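PDB 6EUD: ATP-dependent RNA helicase HrpB, which hydrolyses ATP to ADP and phosphate, binds single-stranded RNA and belongs to the DEAH/RHA group of RNA helicases. Local coordinates for residues S241-C246 against G267-V272; T305-L310 against P538-G543; L730-Q735 against L755-P760. One frame throughout, in Å; residues are numbered along the deposited sequence.

From the N terminus, interaction 1 comes first: it closes the short loop from C246 to G267 and pairs the two parallel strands of the second helicase domain that helix 256-261 connects. Interaction 2 opens only after that loop is shut and spans 227 residues, bringing strand 307-314 of the same sheet against strand 534-542 of a separate sheet far along the chain. Interaction 3 follows and closes 19 residues within the C-terminal region. The three are in series, so none crosses or encloses another. The centres of interactions 1 and 2 are about 39 Å apart, whereas those of interactions 1 and 3 are about 89 Å apart, on opposite sides of the chain's centre.

Interaction 1 of 3, residues S241-C246 against G267-V272; sequences SDVLLC and GMRKVV
D242 and R269 extend in the same direction next to one another, with carboxylate and guanidinium planes 62° apart. Their charged ends do not meet directly. Water 1 bridges them, donating to OD2 of D242 and accepting from NH1 of R269 at 3.0 Å, at the guanidinium edge and in its plane. In R269, chi1 (61°) and a nearly extended chi2 place CD 3.8 Å from D242 OD2, and a bend at chi3 then turns NE and the guanidinium onward. The aliphatic part of R269 also slants across V243, whose CG2 lies 3.9 Å from R269 CG. The other branch of V243, CG1, crosses V271 to meet its CG2 at 3.7 Å. L245 runs beside V271, its CD2 3.7 Å from V271 CB. V243, L245, R269 and V271 thus share one face of the sheet; L244, C246, K270 and V272 occupy the other, where contact is sparser and C246 SG lies 4.1 Å from K270 CB. Between the faces, parallel pairing runs from V243-R269 to C246-V272, R269 O receiving L244 N in a nearly straight bond (178°) and L244 O receiving V271 N. These strands and helix 256-261 form a right-handed beta-alpha-beta crossover of the RecA-like fold, in the C-terminal helicase domain. Carbonyls of L211, E214 and G216 hold the R269 guanidinium, those of A260, L262 and E285 the K270 amine. Helix 225-236 covers L245 and V271, helix 256-261 covers C246 and V272, and strand 217-221 pairs with the far edge of strand 269-274.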
ATOM      1  N   SER A 241     -13.953 -13.692  44.151  1.00 63.78           N
ATOM      2  CA  SER A 241     -15.147 -12.876  44.374  1.00 63.45           C
ATOM      3  C   SER A 241     -14.796 -11.397  44.477  1.00 60.18           C
ATOM      4  O   SER A 241     -15.661 -10.535  44.304  1.00 54.66           O
ATOM      5  CB  SER A 241     -15.887 -13.343  45.643  1.00 60.27           C
ATOM      6  OG  SER A 241     -15.014 -13.394  46.765  1.00 58.78           O
ATOM      7  N   ASP A 242     -13.521 -11.118  44.749  1.00 59.38           N
ATOM      8  CA  ASP A 242     -13.051  -9.748  44.909  1.00 59.73           C
ATOM      9  C   ASP A 242     -12.696  -9.090  43.564  1.00 58.86           C
ATOM     10  O   ASP A 242     -12.443  -7.885  43.501  1.00 58.90           O
ATOM     11  CB  ASP A 242     -11.842  -9.713  45.850  1.00 58.09           C
ATOM     12  CG  ASP A 242     -10.683 -10.529  45.337  1.00 59.07           C
ATOM     13  OD1 ASP A 242     -10.923 -11.472  44.557  1.00 60.69           O
ATOM     14  OD2 ASP A 242      -9.531 -10.228  45.711  1.00 58.32           O
ATOM     15  N   VAL A 243     -12.684  -9.874  42.490  1.00 53.53           N
ATOM     16  CA  VAL A 243     -12.264  -9.339  41.202  1.00 49.30           C
ATOM     17  C   VAL A 243     -13.445  -8.823  40.395  1.00 49.84           C
ATOM     18  O   VAL A 243     -14.363  -9.566  40.054  1.00 51.76           O
ATOM     19  CB  VAL A 243     -11.508 -10.379  40.359  1.00 45.53           C
ATOM     20  CG1 VAL A 243     -11.123  -9.778  39.028  1.00 47.34           C
ATOM     21  CG2 VAL A 243     -10.271 -10.853  41.087  1.00 46.64           C
ATOM     22  N   LEU A 244     -13.391  -7.533  40.097  1.00 48.78           N
ATOM     23  CA  LEU A 244     -14.386  -6.848  39.293  1.00 50.60           C
ATOM     24  C   LEU A 244     -13.926  -6.720  37.833  1.00 48.88           C
ATOM     25  O   LEU A 244     -12.893  -6.111  37.542  1.00 45.58           O
ATOM     26  CB  LEU A 244     -14.656  -5.473  39.901  1.00 57.84           C
ATOM     27  CG  LEU A 244     -15.659  -4.539  39.246  1.00 62.05           C
ATOM     28  CD1 LEU A 244     -17.006  -5.214  39.209  1.00 66.16           C
ATOM     29  CD2 LEU A 244     -15.718  -3.264  40.062  1.00 62.09           C
ATOM     30  N   LEU A 245     -14.697  -7.307  36.920  1.00 48.79           N
ATOM     31  CA  LEU A 245     -14.387  -7.243  35.499  1.00 44.66           C
ATOM     32  C   LEU A 245     -14.968  -6.011  34.831  1.00 45.80           C
ATOM     33  O   LEU A 245     -16.166  -5.753  34.912  1.00 48.63           O
ATOM     34  CB  LEU A 245     -14.889  -8.496  34.788  1.00 42.71           C
ATOM     35  CG  LEU A 245     -14.200  -9.791  35.209  1.00 48.90           C
ATOM     36  CD1 LEU A 245     -14.646 -10.957  34.327  1.00 49.96           C
ATOM     37  CD2 LEU A 245     -12.682  -9.635  35.175  1.00 48.27           C
ATOM     38  N   CYS A 246     -14.107  -5.274  34.135  1.00 44.20           N
ATOM     39  CA  CYS A 246     -14.479  -4.003  33.521  1.00 41.06           C
ATOM     40  C   CYS A 246     -14.034  -3.897  32.086  1.00 42.51           C
ATOM     41  O   CYS A 246     -12.925  -3.443  31.826  1.00 46.55           O
ATOM     42  CB  CYS A 246     -13.870  -2.834  34.296  1.00 40.43           C
ATOM     43  SG  CYS A 246     -14.154  -2.909  36.057  1.00 48.73           S
ATOM     44  N   GLY A 267     -11.617  -2.705  48.958  1.00 56.63           N
ATOM     45  CA  GLY A 267     -11.721  -4.129  49.225  1.00 57.43           C
ATOM     46  C   GLY A 267     -11.635  -4.995  47.983  1.00 59.43           C
ATOM     47  O   GLY A 267     -11.537  -6.223  48.072  1.00 60.70           O
ATOM     48  N   MET A 268     -11.668  -4.366  46.815  1.00 56.55           N
ATOM     49  CA  MET A 268     -11.669  -5.126  45.578  1.00 52.73           C
ATOM     50  C   MET A 268     -10.590  -4.669  44.590  1.00 45.26           C
ATOM     51  O   MET A 268      -9.965  -3.629  44.758  1.00 44.26           O
ATOM     52  CB  MET A 268     -13.052  -5.044  44.934  1.00 54.40           C
ATOM     53  CG  MET A 268     -14.159  -5.673  45.794  1.00 54.47           C
ATOM     54  SD  MET A 268     -15.670  -5.826  44.848  1.00 82.24           S
ATOM     55  CE  MET A 268     -15.858  -4.142  44.273  1.00 74.45           C
ATOM     56  N   ARG A 269     -10.364  -5.486  43.574  1.00 40.50           N
ATOM     57  CA  ARG A 269      -9.408  -5.188  42.520  1.00 39.53           C
ATOM     58  C   ARG A 269     -10.130  -5.317  41.194  1.00 36.54           C
ATOM     59  O   ARG A 269     -11.105  -6.049  41.104  1.00 41.38           O
ATOM     60  CB  ARG A 269      -8.211  -6.144  42.588  1.00 40.58           C
ATOM     61  CG  ARG A 269      -8.586  -7.617  42.410  1.00 40.81           C
ATOM     62  CD  ARG A 269      -7.521  -8.561  42.938  1.00 38.75           C
ATOM     63  NE  ARG A 269      -6.219  -8.311  42.340  1.00 36.34           N
ATOM     64  CZ  ARG A 269      -5.250  -9.213  42.281  1.00 36.79           C
ATOM     65  NH1 ARG A 269      -5.453 -10.425  42.780  1.00 36.56           N
ATOM     66  NH2 ARG A 269      -4.081  -8.913  41.721  1.00 36.55           N
ATOM     67  N   LYS A 270      -9.661  -4.627  40.163  1.00 33.76           N
ATOM     68  CA  LYS A 270     -10.317  -4.702  38.859  1.00 33.90           C
ATOM     69  C   LYS A 270      -9.414  -5.230  37.750  1.00 37.05           C
ATOM     70  O   LYS A 270      -8.203  -5.005  37.741  1.00 40.91           O
ATOM     71  CB  LYS A 270     -10.864  -3.324  38.461  1.00 38.36           C
ATOM     72  CG  LYS A 270      -9.781  -2.302  38.195  1.00 43.18           C
ATOM     73  CD  LYS A 270     -10.332  -0.933  37.798  1.00 46.58           C
ATOM     74  CE  LYS A 270      -9.167   0.003  37.508  1.00 43.47           C
ATOM     75  NZ  LYS A 270      -9.574   1.364  37.132  1.00 43.99           N
ATOM     76  N   VAL A 271     -10.028  -5.947  36.815  1.00 36.51           N
ATOM     77  CA  VAL A 271      -9.397  -6.275  35.556  1.00 33.76           C
ATOM     78  C   VAL A 271     -10.037  -5.437  34.464  1.00 34.75           C
ATOM     79  O   VAL A 271     -11.224  -5.569  34.195  1.00 41.41           O
ATOM     80  CB  VAL A 271      -9.537  -7.759  35.204  1.00 32.03           C
ATOM     81  CG1 VAL A 271      -8.937  -8.033  33.813  1.00 25.72           C
ATOM     82  CG2 VAL A 271      -8.876  -8.623  36.279  1.00 30.49           C
ATOM     83  N   VAL A 272      -9.252  -4.573  33.842  1.00 29.67           N
ATOM     84  CA  VAL A 272      -9.759  -3.762  32.759  1.00 32.77           C
ATOM     85  C   VAL A 272      -9.359  -4.413  31.453  1.00 34.59           C
ATOM     86  O   VAL A 272      -8.179  -4.615  31.178  1.00 39.02           O
ATOM     87  CB  VAL A 272      -9.239  -2.313  32.828  1.00 26.87           C
ATOM     88  CG1 VAL A 272      -9.758  -1.517  31.673  1.00 29.30           C
ATOM     89  CG2 VAL A 272      -9.680  -1.666  34.110  1.00 31.08           C
TER
HETATM   90  O   HOH W   1      -7.913 -11.765  43.891  1.00 49.23           O

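Interaction 2 of 3, residues T305-L310 against P538-G543; sequences TGLTRL and PLLLQG
Q542 and T305 approach from opposite directions, and hydroxyl OG1 of T305 donates to amide OE1 of Q542 at 2.7 Å, in the carbonyl plane and on a lone pair. With CG anti to the backbone N (chi1 -171°) and the chain extended beyond it, the glutamine carries its amide into the turn ahead of strand 307-314. There OE1 also lies 3.1 Å from L307 CB. NE2 bonds to D302 OD2 and S544 O, which fixes which way round the amide lies. T305 OG1 meanwhile accepts from L307 N at 3.1 Å, an ST turn that holds the hydroxyl in place. Beside this buried polar cluster, L307 crosses L540 at a slant, CD1 to CB 3.7 Å. No backbone ladder joins the segments, and the contact is made largely by side chains. Strand 307-314 is the second arm of an antiparallel hairpin with strand 287-302 in the RecA-like C-terminal helicase domain; strand 534-542 probably belongs to an OB-like domain, as in DEAH/RHA helicases. Toward R309 the contact thins out. Its guanidinium plane lies 18° from that of the Q542 amide, but R309 NE stays 3.9 Å from Q542 NE2. On this side L310, L541 and the poorly ordered G543 are exposed.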
ATOM      1  N   THR A 305      -6.526  -6.495  -4.841  1.00 48.91           N
ATOM      2  CA  THR A 305      -7.983  -6.545  -4.784  1.00 43.46           C
ATOM      3  C   THR A 305      -8.615  -5.155  -4.711  1.00 41.48           C
ATOM      4  O   THR A 305      -9.810  -5.006  -4.926  1.00 42.14           O
ATOM      5  CB  THR A 305      -8.471  -7.366  -3.573  1.00 40.70           C
ATOM      6  OG1 THR A 305      -8.075  -6.721  -2.356  1.00 40.83           O
ATOM      7  CG2 THR A 305      -7.893  -8.772  -3.606  1.00 42.31           C
ATOM      8  N   GLY A 306      -7.810  -4.144  -4.402  1.00 40.03           N
ATOM      9  CA  GLY A 306      -8.323  -2.825  -4.082  1.00 37.03           C
ATOM     10  C   GLY A 306      -9.151  -2.789  -2.813  1.00 37.65           C
ATOM     11  O   GLY A 306      -9.855  -1.817  -2.574  1.00 37.01           O
ATOM     12  N   LEU A 307      -9.074  -3.841  -1.992  1.00 38.57           N
ATOM     13  CA  LEU A 307      -9.872  -3.879  -0.769  1.00 39.18           C
ATOM     14  C   LEU A 307      -9.026  -3.589   0.461  1.00 38.24           C
ATOM     15  O   LEU A 307      -7.824  -3.860   0.499  1.00 37.04           O
ATOM     16  CB  LEU A 307     -10.585  -5.225  -0.612  1.00 37.06           C
ATOM     17  CG  LEU A 307     -11.622  -5.532  -1.696  1.00 43.21           C
ATOM     18  CD1 LEU A 307     -12.338  -6.844  -1.380  1.00 45.74           C
ATOM     19  CD2 LEU A 307     -12.639  -4.375  -1.875  1.00 32.44           C
ATOM     20  N   THR A 308      -9.663  -2.988   1.454  1.00 38.03           N
ATOM     21  CA  THR A 308      -9.038  -2.816   2.743  1.00 43.70           C
ATOM     22  C   THR A 308      -9.639  -3.827   3.715  1.00 49.54           C
ATOM     23  O   THR A 308     -10.863  -3.945   3.828  1.00 48.91           O
ATOM     24  CB  THR A 308      -9.219  -1.385   3.273  1.00 42.92           C
ATOM     25  OG1 THR A 308      -8.689  -0.460   2.313  1.00 39.53           O
ATOM     26  CG2 THR A 308      -8.484  -1.201   4.627  1.00 26.10           C
ATOM     27  N   ARG A 309      -8.775  -4.576   4.391  1.00 55.39           N
ATOM     28  CA  ARG A 309      -9.218  -5.559   5.385  1.00 57.48           C
ATOM     29  C   ARG A 309      -8.687  -5.222   6.770  1.00 52.60           C
ATOM     30  O   ARG A 309      -7.733  -4.453   6.904  1.00 49.30           O
ATOM     31  CB  ARG A 309      -8.776  -6.961   4.969  1.00 61.53           C
ATOM     32  CG  ARG A 309      -7.366  -6.991   4.432  1.00 69.32           C
ATOM     33  CD  ARG A 309      -6.945  -8.395   4.107  1.00 77.42           C
ATOM     34  NE  ARG A 309      -5.657  -8.429   3.425  1.00 85.21           N
ATOM     35  CZ  ARG A 309      -4.634  -9.176   3.823  1.00 93.00           C
ATOM     36  NH1 ARG A 309      -4.760  -9.942   4.896  1.00 96.76           N
ATOM     37  NH2 ARG A 309      -3.488  -9.162   3.154  1.00 96.54           N
ATOM     38  N   LEU A 310      -9.352  -5.758   7.791  1.00 51.30           N
ATOM     39  CA  LEU A 310      -8.823  -5.772   9.149  1.00 49.62           C
ATOM     40  C   LEU A 310      -8.012  -7.035   9.346  1.00 50.23           C
ATOM     41  O   LEU A 310      -8.567  -8.126   9.319  1.00 48.55           O
ATOM     42  CB  LEU A 310      -9.935  -5.711  10.190  1.00 46.43           C
ATOM     43  CG  LEU A 310     -10.561  -4.341  10.378  1.00 54.66           C
ATOM     44  CD1 LEU A 310     -11.526  -4.349  11.555  1.00 58.83           C
ATOM     45  CD2 LEU A 310      -9.485  -3.281  10.565  1.00 58.24           C
ATOM     46  N   PRO A 538     -20.422  -3.058  -4.038  1.00 42.94           N
ATOM     47  CA  PRO A 538     -19.498  -1.999  -3.629  1.00 45.68           C
ATOM     48  C   PRO A 538     -18.828  -2.254  -2.272  1.00 45.07           C
ATOM     49  O   PRO A 538     -17.672  -1.878  -2.100  1.00 45.82           O
ATOM     50  CB  PRO A 538     -20.397  -0.749  -3.587  1.00 40.44           C
ATOM     51  CG  PRO A 538     -21.753  -1.247  -3.475  1.00 44.24           C
ATOM     52  CD  PRO A 538     -21.792  -2.546  -4.212  1.00 41.22           C
ATOM     53  N   LEU A 539     -19.529  -2.886  -1.339  1.00 46.21           N
ATOM     54  CA  LEU A 539     -18.976  -3.113  -0.006  1.00 50.44           C
ATOM     55  C   LEU A 539     -18.593  -4.582   0.234  1.00 51.09           C
ATOM     56  O   LEU A 539     -19.443  -5.482   0.200  1.00 52.07           O
ATOM     57  CB  LEU A 539     -19.973  -2.647   1.055  1.00 55.70           C
ATOM     58  CG  LEU A 539     -19.405  -2.259   2.414  1.00 57.43           C
ATOM     59  CD1 LEU A 539     -18.343  -1.197   2.252  1.00 58.42           C
ATOM     60  CD2 LEU A 539     -20.520  -1.768   3.298  1.00 61.65           C
ATOM     61  N   LEU A 540     -17.308  -4.804   0.495  1.00 50.57           N
ATOM     62  CA  LEU A 540     -16.734  -6.145   0.576  1.00 49.89           C
ATOM     63  C   LEU A 540     -15.808  -6.335   1.764  1.00 51.90           C
ATOM     64  O   LEU A 540     -14.896  -5.526   1.984  1.00 54.13           O
ATOM     65  CB  LEU A 540     -15.946  -6.459  -0.695  1.00 47.97           C
ATOM     66  CG  LEU A 540     -16.719  -6.507  -1.998  1.00 48.17           C
ATOM     67  CD1 LEU A 540     -15.832  -6.110  -3.159  1.00 45.65           C
ATOM     68  CD2 LEU A 540     -17.267  -7.903  -2.182  1.00 46.86           C
ATOM     69  N   LEU A 541     -16.007  -7.433   2.491  1.00 52.30           N
ATOM     70  CA  LEU A 541     -15.134  -7.786   3.609  1.00 55.76           C
ATOM     71  C   LEU A 541     -14.194  -8.939   3.254  1.00 52.84           C
ATOM     72  O   LEU A 541     -14.591 -10.103   3.243  1.00 52.41           O
ATOM     73  CB  LEU A 541     -15.967  -8.146   4.844  1.00 61.53           C
ATOM     74  CG  LEU A 541     -15.156  -8.563   6.079  1.00 65.48           C
ATOM     75  CD1 LEU A 541     -14.090  -7.515   6.435  1.00 67.41           C
ATOM     76  CD2 LEU A 541     -16.080  -8.822   7.267  1.00 63.72           C
ATOM     77  N   GLN A 542     -12.946  -8.600   2.969  1.00 55.01           N
ATOM     78  CA  GLN A 542     -11.925  -9.579   2.608  1.00 57.51           C
ATOM     79  C   GLN A 542     -11.460 -10.336   3.839  1.00 71.59           C
ATOM     80  O   GLN A 542     -10.968  -9.720   4.784  1.00 75.18           O
ATOM     81  CB  GLN A 542     -10.745  -8.876   1.934  1.00 47.28           C
ATOM     82  CG  GLN A 542      -9.720  -9.781   1.315  1.00 45.85           C
ATOM     83  CD  GLN A 542      -8.784  -9.029   0.377  1.00 44.63           C
ATOM     84  OE1 GLN A 542      -9.130  -7.970  -0.152  1.00 42.35           O
ATOM     85  NE2 GLN A 542      -7.589  -9.570   0.177  1.00 44.44           N
ATOM     86  N   GLY A 543     -11.637 -11.661   3.825  1.00 81.43           N
ATOM     87  CA  GLY A 543     -11.218 -12.530   4.918  1.00 91.21           C
ATOM     88  C   GLY A 543      -9.781 -12.281   5.339  1.00100.42           C
ATOM     89  O   GLY A 543      -9.515 -11.895   6.476  1.00103.71           O
TER

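Interaction 3 of 3, residues L730-Q735 against L755-P760; sequences LAVRMQ and LELLSP
The CD2 atoms of L730 and L755 touch at 3.7 Å, the two side chains running next to each other; V732 and L757 repeat this, CG1 to CD2 3.8 Å. On the other face CB of A731 touches OE1 of E756 at 3.7 Å. Separately, L758 CD1 lies 4.2 Å from A731 CB. Between the two faces, the parallel ladder runs from L730-L755 to R733-L758. E756 N reaches L730 O from above the carbonyl plane, 39° out of it, whereas in the last bond M734 N meets L758 O at 2.8 Å in the plane of the L758 carbonyl, on a lone pair. The two strands belong to a mixed sheet of the HrpB C-terminal region, and strand 751-758 also pairs with strand 764-768. Just past the ladder the first segment turns into a 3-10 stretch, where water 2 donates to L758 O and to Q735 OE1 and accepts from Q735 N. Q735 OE1 also meets CG of P760 at 3.3 Å, the two side chains crossing; the Q735 chain bends at chi2 (-139°) to get there. Further out, E756 OE1 forms a salt bridge with R721, while helix 771-776 packs on L755, L757 and M734, and helix 779-789 covers M734, S759 and P760.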
ATOM      1  N   LEU A 730      34.332 -19.104 -26.304  1.00 33.97           N
ATOM      2  CA  LEU A 730      34.867 -19.131 -27.649  1.00 33.71           C
ATOM      3  C   LEU A 730      35.642 -20.423 -27.880  1.00 35.30           C
ATOM      4  O   LEU A 730      36.734 -20.603 -27.330  1.00 38.92           O
ATOM      5  CB  LEU A 730      35.771 -17.923 -27.872  1.00 35.86           C
ATOM      6  CG  LEU A 730      36.266 -17.727 -29.295  1.00 35.93           C
ATOM      7  CD1 LEU A 730      35.372 -16.747 -30.041  1.00 35.48           C
ATOM      8  CD2 LEU A 730      37.684 -17.260 -29.250  1.00 32.39           C
ATOM      9  N   ALA A 731      35.079 -21.318 -28.690  1.00 33.91           N
ATOM     10  CA  ALA A 731      35.725 -22.586 -29.004  1.00 35.83           C
ATOM     11  C   ALA A 731      36.644 -22.397 -30.192  1.00 39.79           C
ATOM     12  O   ALA A 731      36.184 -22.124 -31.300  1.00 44.27           O
ATOM     13  CB  ALA A 731      34.697 -23.650 -29.279  1.00 32.80           C
ATOM     14  N   VAL A 732      37.946 -22.525 -29.961  1.00 33.69           N
ATOM     15  CA  VAL A 732      38.932 -22.198 -30.994  1.00 34.04           C
ATOM     16  C   VAL A 732      40.150 -23.107 -30.909  1.00 40.08           C
ATOM     17  O   VAL A 732      40.615 -23.424 -29.816  1.00 43.89           O
ATOM     18  CB  VAL A 732      39.403 -20.715 -30.884  1.00 41.74           C
ATOM     19  CG1 VAL A 732      40.004 -20.441 -29.511  1.00 42.26           C
ATOM     20  CG2 VAL A 732      40.402 -20.377 -31.967  1.00 41.67           C
ATOM     21  N   ARG A 733      40.672 -23.530 -32.053  1.00 40.01           N
ATOM     22  CA  ARG A 733      41.912 -24.300 -32.047  1.00 43.53           C
ATOM     23  C   ARG A 733      43.037 -23.445 -31.466  1.00 41.85           C
ATOM     24  O   ARG A 733      43.232 -22.296 -31.855  1.00 40.71           O
ATOM     25  CB  ARG A 733      42.264 -24.783 -33.452  1.00 46.00           C
ATOM     26  CG  ARG A 733      41.254 -25.752 -34.040  1.00 47.52           C
ATOM     27  CD  ARG A 733      41.581 -26.077 -35.489  1.00 50.50           C
ATOM     28  NE  ARG A 733      41.543 -24.876 -36.313  1.00 52.77           N
ATOM     29  CZ  ARG A 733      41.928 -24.822 -37.582  1.00 55.35           C
ATOM     30  NH1 ARG A 733      42.380 -25.913 -38.191  1.00 57.06           N
ATOM     31  NH2 ARG A 733      41.851 -23.677 -38.243  1.00 54.22           N
ATOM     32  N   MET A 734      43.750 -24.014 -30.506  1.00 46.52           N
ATOM     33  CA  MET A 734      44.838 -23.334 -29.819  1.00 45.68           C
ATOM     34  C   MET A 734      45.822 -22.713 -30.797  1.00 48.74           C
ATOM     35  O   MET A 734      46.261 -21.585 -30.608  1.00 50.72           O
ATOM     36  CB  MET A 734      45.563 -24.313 -28.903  1.00 45.88           C
ATOM     37  CG  MET A 734      46.695 -23.698 -28.101  1.00 48.00           C
ATOM     38  SD  MET A 734      47.483 -24.886 -26.991  1.00 59.48           S
ATOM     39  CE  MET A 734      48.216 -26.044 -28.142  1.00 51.74           C
ATOM     40  N   GLN A 735      46.140 -23.446 -31.857  1.00 47.57           N
ATOM     41  CA  GLN A 735      47.116 -22.990 -32.849  1.00 52.34           C
ATOM     42  C   GLN A 735      46.748 -21.604 -33.429  1.00 49.89           C
ATOM     43  O   GLN A 735      47.632 -20.824 -33.807  1.00 50.68           O
ATOM     44  CB  GLN A 735      47.251 -24.040 -33.973  1.00 52.64           C
ATOM     45  CG  GLN A 735      46.007 -24.176 -34.837  1.00 59.23           C
ATOM     46  CD  GLN A 735      45.658 -25.609 -35.198  1.00 65.01           C
ATOM     47  OE1 GLN A 735      46.107 -26.552 -34.556  1.00 71.02           O
ATOM     48  NE2 GLN A 735      44.831 -25.774 -36.219  1.00 64.81           N
ATOM     49  N   LEU A 755      37.985 -19.134 -23.249  1.00 33.61           N
ATOM     50  CA  LEU A 755      38.548 -19.800 -24.420  1.00 38.15           C
ATOM     51  C   LEU A 755      38.507 -21.301 -24.239  1.00 38.93           C
ATOM     52  O   LEU A 755      39.074 -21.853 -23.294  1.00 39.16           O
ATOM     53  CB  LEU A 755      39.994 -19.368 -24.669  1.00 34.68           C
ATOM     54  CG  LEU A 755      40.307 -17.887 -24.851  1.00 40.34           C
ATOM     55  CD1 LEU A 755      41.788 -17.704 -25.197  1.00 35.36           C
ATOM     56  CD2 LEU A 755      39.409 -17.331 -25.942  1.00 36.64           C
ATOM     57  N   GLU A 756      37.824 -21.969 -25.148  1.00 41.11           N
ATOM     58  CA  GLU A 756      37.879 -23.413 -25.163  1.00 41.19           C
ATOM     59  C   GLU A 756      38.905 -23.826 -26.205  1.00 40.51           C
ATOM     60  O   GLU A 756      38.613 -23.952 -27.391  1.00 44.41           O
ATOM     61  CB  GLU A 756      36.491 -23.976 -25.414  1.00 44.18           C
ATOM     62  CG  GLU A 756      35.530 -23.622 -24.250  1.00 65.48           C
ATOM     63  CD  GLU A 756      34.051 -23.844 -24.583  1.00 64.92           C
ATOM     64  OE1 GLU A 756      33.621 -23.532 -25.716  1.00 64.77           O
ATOM     65  OE2 GLU A 756      33.311 -24.353 -23.715  1.00 65.63           O
ATOM     66  N   LEU A 757      40.133 -23.990 -25.735  1.00 41.96           N
ATOM     67  CA  LEU A 757      41.276 -24.230 -26.596  1.00 43.58           C
ATOM     68  C   LEU A 757      41.320 -25.669 -27.062  1.00 46.26           C
ATOM     69  O   LEU A 757      41.339 -26.596 -26.258  1.00 47.39           O
ATOM     70  CB  LEU A 757      42.567 -23.859 -25.874  1.00 45.70           C
ATOM     71  CG  LEU A 757      42.659 -22.370 -25.540  1.00 46.50           C
ATOM     72  CD1 LEU A 757      43.964 -22.008 -24.840  1.00 46.72           C
ATOM     73  CD2 LEU A 757      42.506 -21.578 -26.826  1.00 46.57           C
ATOM     74  N   LEU A 758      41.338 -25.845 -28.373  1.00 45.26           N
ATOM     75  CA  LEU A 758      41.182 -27.158 -28.976  1.00 43.60           C
ATOM     76  C   LEU A 758      42.444 -27.566 -29.716  1.00 47.84           C
ATOM     77  O   LEU A 758      43.286 -26.729 -30.037  1.00 50.39           O
ATOM     78  CB  LEU A 758      39.983 -27.155 -29.927  1.00 39.05           C
ATOM     79  CG  LEU A 758      38.694 -26.509 -29.399  1.00 41.88           C
ATOM     80  CD1 LEU A 758      37.739 -26.219 -30.550  1.00 41.02           C
ATOM     81  CD2 LEU A 758      37.984 -27.362 -28.352  1.00 39.87           C
ATOM     82  N   SER A 759      42.565 -28.862 -29.966  1.00 46.86           N
ATOM     83  CA  SER A 759      43.606 -29.420 -30.822  1.00 52.73           C
ATOM     84  C   SER A 759      43.223 -29.314 -32.312  1.00 56.09           C
ATOM     85  O   SER A 759      42.089 -28.956 -32.628  1.00 55.20           O
ATOM     86  CB  SER A 759      43.827 -30.875 -30.422  1.00 55.90           C
ATOM     87  OG  SER A 759      42.741 -31.662 -30.884  1.00 55.84           O
ATOM     88  N   PRO A 760      44.156 -29.635 -33.236  1.00 60.47           N
ATOM     89  CA  PRO A 760      43.809 -29.689 -34.662  1.00 58.23           C
ATOM     90  C   PRO A 760      42.581 -30.510 -34.974  1.00 54.98           C
ATOM     91  O   PRO A 760      41.902 -30.238 -35.957  1.00 54.77           O
ATOM     92  CB  PRO A 760      45.031 -30.353 -35.282  1.00 59.86           C
ATOM     93  CG  PRO A 760      46.149 -29.878 -34.442  1.00 60.40           C
ATOM     94  CD  PRO A 760      45.603 -29.840 -33.042  1.00 60.84           C
TER
HETATM   95  O   HOH W   2      45.489 -26.357 -31.916  1.00 30.63           O